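Local coordinates for protein putative acyl-CoA thioester hydrolase (Yersinia pestis KIM10+, PDB 5DM5) that probably hydrolyses acyl-CoA thioesters and forms a hexamer of hot-dog fold subunits, at residues D70-L75 against T121-T126. Numbering follows the deposited sequence.
Sequences DGMTFL and TEAVFT
The F125 ring is approached obliquely by M72 CE, 4.4 Å from CZ. T121 OG1 also lies obliquely to the F74 ring, near CD1, and the two side chains run side by side in the same direction. M72 reaches across to T121, A123 and F125. Its CG is anti to the backbone N (chi1 178°), and the chain then bends, and SD touches the methyl groups of both T121 and A123. SD is 3.4 Å from T121 CG2 and 3.7 Å from A123 CB. The D70 carboxylate leans over the backbone of V124 instead. There D70 OD2 and V124 O are two acceptors 3.1 Å apart and do not bond. The strands are antiparallel, and D70 pairs with V124 through two backbone bonds. V124 N to D70 O is nearly straight (175°). D70 N to V124 O, at 2.8 Å, is more bent. Beyond G71, whose phi is positive, the register slips by one residue, a beta bulge. Past it T73 N reaches E122 O in a weak bond of 3.5 Å. L75 CD2 closes this end against T121 CA. E122 turns its carboxylate to a salt bridge with R119. Strand 118-129 lies between strands 64-74 and 97-106 in the hot-dog sheet. Helix 43-60 covers the face bearing M72, T121 and F125, chiefly through M48. Strand 64-74 is outermost within the chain, but M72 and T73 pair with an antiparallel strand of a second subunit, which carries the sheet across the interface.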
ATOM      1  N   ASP B  70      -7.011 -14.974  22.350  1.00 41.90           N
ATOM      2  CA  ASP B  70      -6.896 -16.240  23.031  1.00 41.07           C
ATOM      3  C   ASP B  70      -6.933 -17.418  22.057  1.00 43.66           C
ATOM      4  O   ASP B  70      -7.734 -17.435  21.124  1.00 40.46           O
ATOM      5  CB  ASP B  70      -8.069 -16.347  24.005  1.00 42.53           C
ATOM      6  CG  ASP B  70      -8.065 -15.252  25.053  1.00 44.15           C
ATOM      7  OD1 ASP B  70      -7.012 -15.042  25.689  1.00 48.96           O
ATOM      8  OD2 ASP B  70      -9.104 -14.552  25.179  1.00 39.74           O
ATOM      9  N   GLY B  71      -6.091 -18.416  22.293  1.00 46.02           N
ATOM     10  CA  GLY B  71      -6.213 -19.679  21.592  1.00 47.42           C
ATOM     11  C   GLY B  71      -6.297 -19.662  20.081  1.00 48.13           C
ATOM     12  O   GLY B  71      -7.214 -20.252  19.503  1.00 47.47           O
ATOM     13  N   MET B  72      -5.384 -18.961  19.428  1.00 47.04           N
ATOM     14  CA  MET B  72      -5.384 -18.981  17.972  1.00 46.65           C
ATOM     15  C   MET B  72      -4.692 -20.209  17.395  1.00 49.41           C
ATOM     16  O   MET B  72      -3.601 -20.568  17.817  1.00 52.17           O
ATOM     17  CB  MET B  72      -4.733 -17.732  17.407  1.00 44.80           C
ATOM     18  CG  MET B  72      -4.670 -17.758  15.889  1.00 47.21           C
ATOM     19  SD  MET B  72      -5.558 -16.379  15.192  1.00 39.29           S
ATOM     20  CE  MET B  72      -4.736 -15.061  16.072  1.00 50.49           C
ATOM     21  N   THR B  73      -5.346 -20.866  16.448  1.00 43.36           N
ATOM     22  CA  THR B  73      -4.786 -22.049  15.843  1.00 45.67           C
ATOM     23  C   THR B  73      -4.819 -21.879  14.345  1.00 47.98           C
ATOM     24  O   THR B  73      -5.828 -21.444  13.806  1.00 49.29           O
ATOM     25  CB  THR B  73      -5.551 -23.308  16.226  1.00 50.85           C
ATOM     26  OG1 THR B  73      -5.757 -23.337  17.640  1.00 59.81           O
ATOM     27  CG2 THR B  73      -4.766 -24.540  15.815  1.00 53.95           C
ATOM     28  N   PHE B  74      -3.714 -22.184  13.671  1.00 49.91           N
ATOM     29  CA  PHE B  74      -3.693 -22.157  12.209  1.00 45.82           C
ATOM     30  C   PHE B  74      -4.019 -23.497  11.637  1.00 44.44           C
ATOM     31  O   PHE B  74      -3.154 -24.336  11.435  1.00 44.43           O
ATOM     32  CB  PHE B  74      -2.348 -21.667  11.684  1.00 47.08           C
ATOM     33  CG  PHE B  74      -2.096 -20.238  11.998  1.00 46.27           C
ATOM     34  CD1 PHE B  74      -2.295 -19.268  11.041  1.00 45.52           C
ATOM     35  CD2 PHE B  74      -1.753 -19.850  13.267  1.00 50.37           C
ATOM     36  CE1 PHE B  74      -2.113 -17.949  11.335  1.00 42.78           C
ATOM     37  CE2 PHE B  74      -1.564 -18.523  13.563  1.00 49.14           C
ATOM     38  CZ  PHE B  74      -1.745 -17.574  12.598  1.00 44.51           C
ATOM     39  N   LEU B  75      -5.307 -23.660  11.370  1.00 46.10           N
ATOM     40  CA  LEU B  75      -5.877 -24.924  10.940  1.00 47.39           C
ATOM     41  C   LEU B  75      -5.411 -25.301   9.548  1.00 52.13           C
ATOM     42  O   LEU B  75      -4.802 -26.350   9.343  1.00 59.27           O
ATOM     43  CB  LEU B  75      -7.414 -24.860  10.953  1.00 45.38           C
ATOM     44  CG  LEU B  75      -8.268 -24.662  12.222  1.00 44.86           C
ATOM     45  CD1 LEU B  75      -7.447 -24.829  13.490  1.00 55.65           C
ATOM     46  CD2 LEU B  75      -9.064 -23.358  12.250  1.00 41.06           C
ATOM     47  N   THR B 121      -8.831 -20.275  10.190  1.00 38.52           N
ATOM     48  CA  THR B 121      -8.309 -19.841  11.485  1.00 37.05           C
ATOM     49  C   THR B 121      -9.413 -19.548  12.461  1.00 39.33           C
ATOM     50  O   THR B 121     -10.454 -19.086  12.071  1.00 41.75           O
ATOM     51  CB  THR B 121      -7.452 -18.587  11.353  1.00 42.80           C
ATOM     52  OG1 THR B 121      -6.411 -18.834  10.409  1.00 43.62           O
ATOM     53  CG2 THR B 121      -6.819 -18.244  12.668  1.00 45.33           C
ATOM     54  N   GLU B 122      -9.234 -19.826  13.734  1.00 37.89           N
ATOM     55  CA  GLU B 122     -10.251 -19.368  14.653  1.00 40.06           C
ATOM     56  C   GLU B 122      -9.583 -18.953  15.937  1.00 39.49           C
ATOM     57  O   GLU B 122      -8.554 -19.499  16.300  1.00 41.93           O
ATOM     58  CB  GLU B 122     -11.342 -20.409  14.880  1.00 49.98           C
ATOM     59  CG  GLU B 122     -12.351 -19.955  15.929  1.00 54.81           C
ATOM     60  CD  GLU B 122     -13.486 -20.919  16.144  1.00 63.67           C
ATOM     61  OE1 GLU B 122     -13.427 -22.041  15.604  1.00 86.52           O
ATOM     62  OE2 GLU B 122     -14.443 -20.540  16.849  1.00 55.20           O
ATOM     63  N   ALA B 123     -10.130 -17.945  16.600  1.00 39.05           N
ATOM     64  CA  ALA B 123      -9.540 -17.489  17.851  1.00 38.24           C
ATOM     65  C   ALA B 123     -10.568 -16.772  18.706  1.00 39.52           C
ATOM     66  O   ALA B 123     -11.643 -16.442  18.228  1.00 40.97           O
ATOM     67  CB  ALA B 123      -8.366 -16.592  17.579  1.00 40.27           C
ATOM     68  N   VAL B 124     -10.248 -16.541  19.972  1.00 38.51           N
ATOM     69  CA  VAL B 124     -11.185 -15.861  20.850  1.00 38.75           C
ATOM     70  C   VAL B 124     -10.620 -14.513  21.296  1.00 38.22           C
ATOM     71  O   VAL B 124      -9.776 -14.406  22.177  1.00 36.63           O
ATOM     72  CB  VAL B 124     -11.527 -16.729  22.064  1.00 42.88           C
ATOM     73  CG1 VAL B 124     -12.528 -16.021  22.955  1.00 36.21           C
ATOM     74  CG2 VAL B 124     -12.082 -18.069  21.601  1.00 44.90           C
ATOM     75  N   PHE B 125     -11.170 -13.477  20.689  1.00 35.96           N
ATOM     76  CA  PHE B 125     -10.705 -12.116  20.843  1.00 36.36           C
ATOM     77  C   PHE B 125     -11.349 -11.334  21.956  1.00 38.83           C
ATOM     78  O   PHE B 125     -12.539 -11.463  22.175  1.00 42.77           O
ATOM     79  CB  PHE B 125     -10.934 -11.403  19.526  1.00 41.82           C
ATOM     80  CG  PHE B 125      -9.855 -11.643  18.540  1.00 39.31           C
ATOM     81  CD1 PHE B 125      -9.645 -12.900  18.033  1.00 34.58           C
ATOM     82  CD2 PHE B 125      -9.060 -10.602  18.112  1.00 36.83           C
ATOM     83  CE1 PHE B 125      -8.654 -13.118  17.147  1.00 36.63           C
ATOM     84  CE2 PHE B 125      -8.073 -10.817  17.212  1.00 36.19           C
ATOM     85  CZ  PHE B 125      -7.864 -12.076  16.726  1.00 35.91           C
ATOM     86  N   THR B 126     -10.583 -10.482  22.634  1.00 37.41           N
ATOM     87  CA  THR B 126     -11.153  -9.698  23.733  1.00 38.36           C
ATOM     88  C   THR B 126     -10.938  -8.208  23.524  1.00 40.15           C
ATOM     89  O   THR B 126      -9.780  -7.733  23.527  1.00 40.35           O
ATOM     90  CB  THR B 126     -10.519 -10.061  25.088  1.00 39.19           C
ATOM     91  OG1 THR B 126     -10.501 -11.487  25.277  1.00 43.20           O
ATOM     92  CG2 THR B 126     -11.263  -9.378  26.208  1.00 35.24           C
TER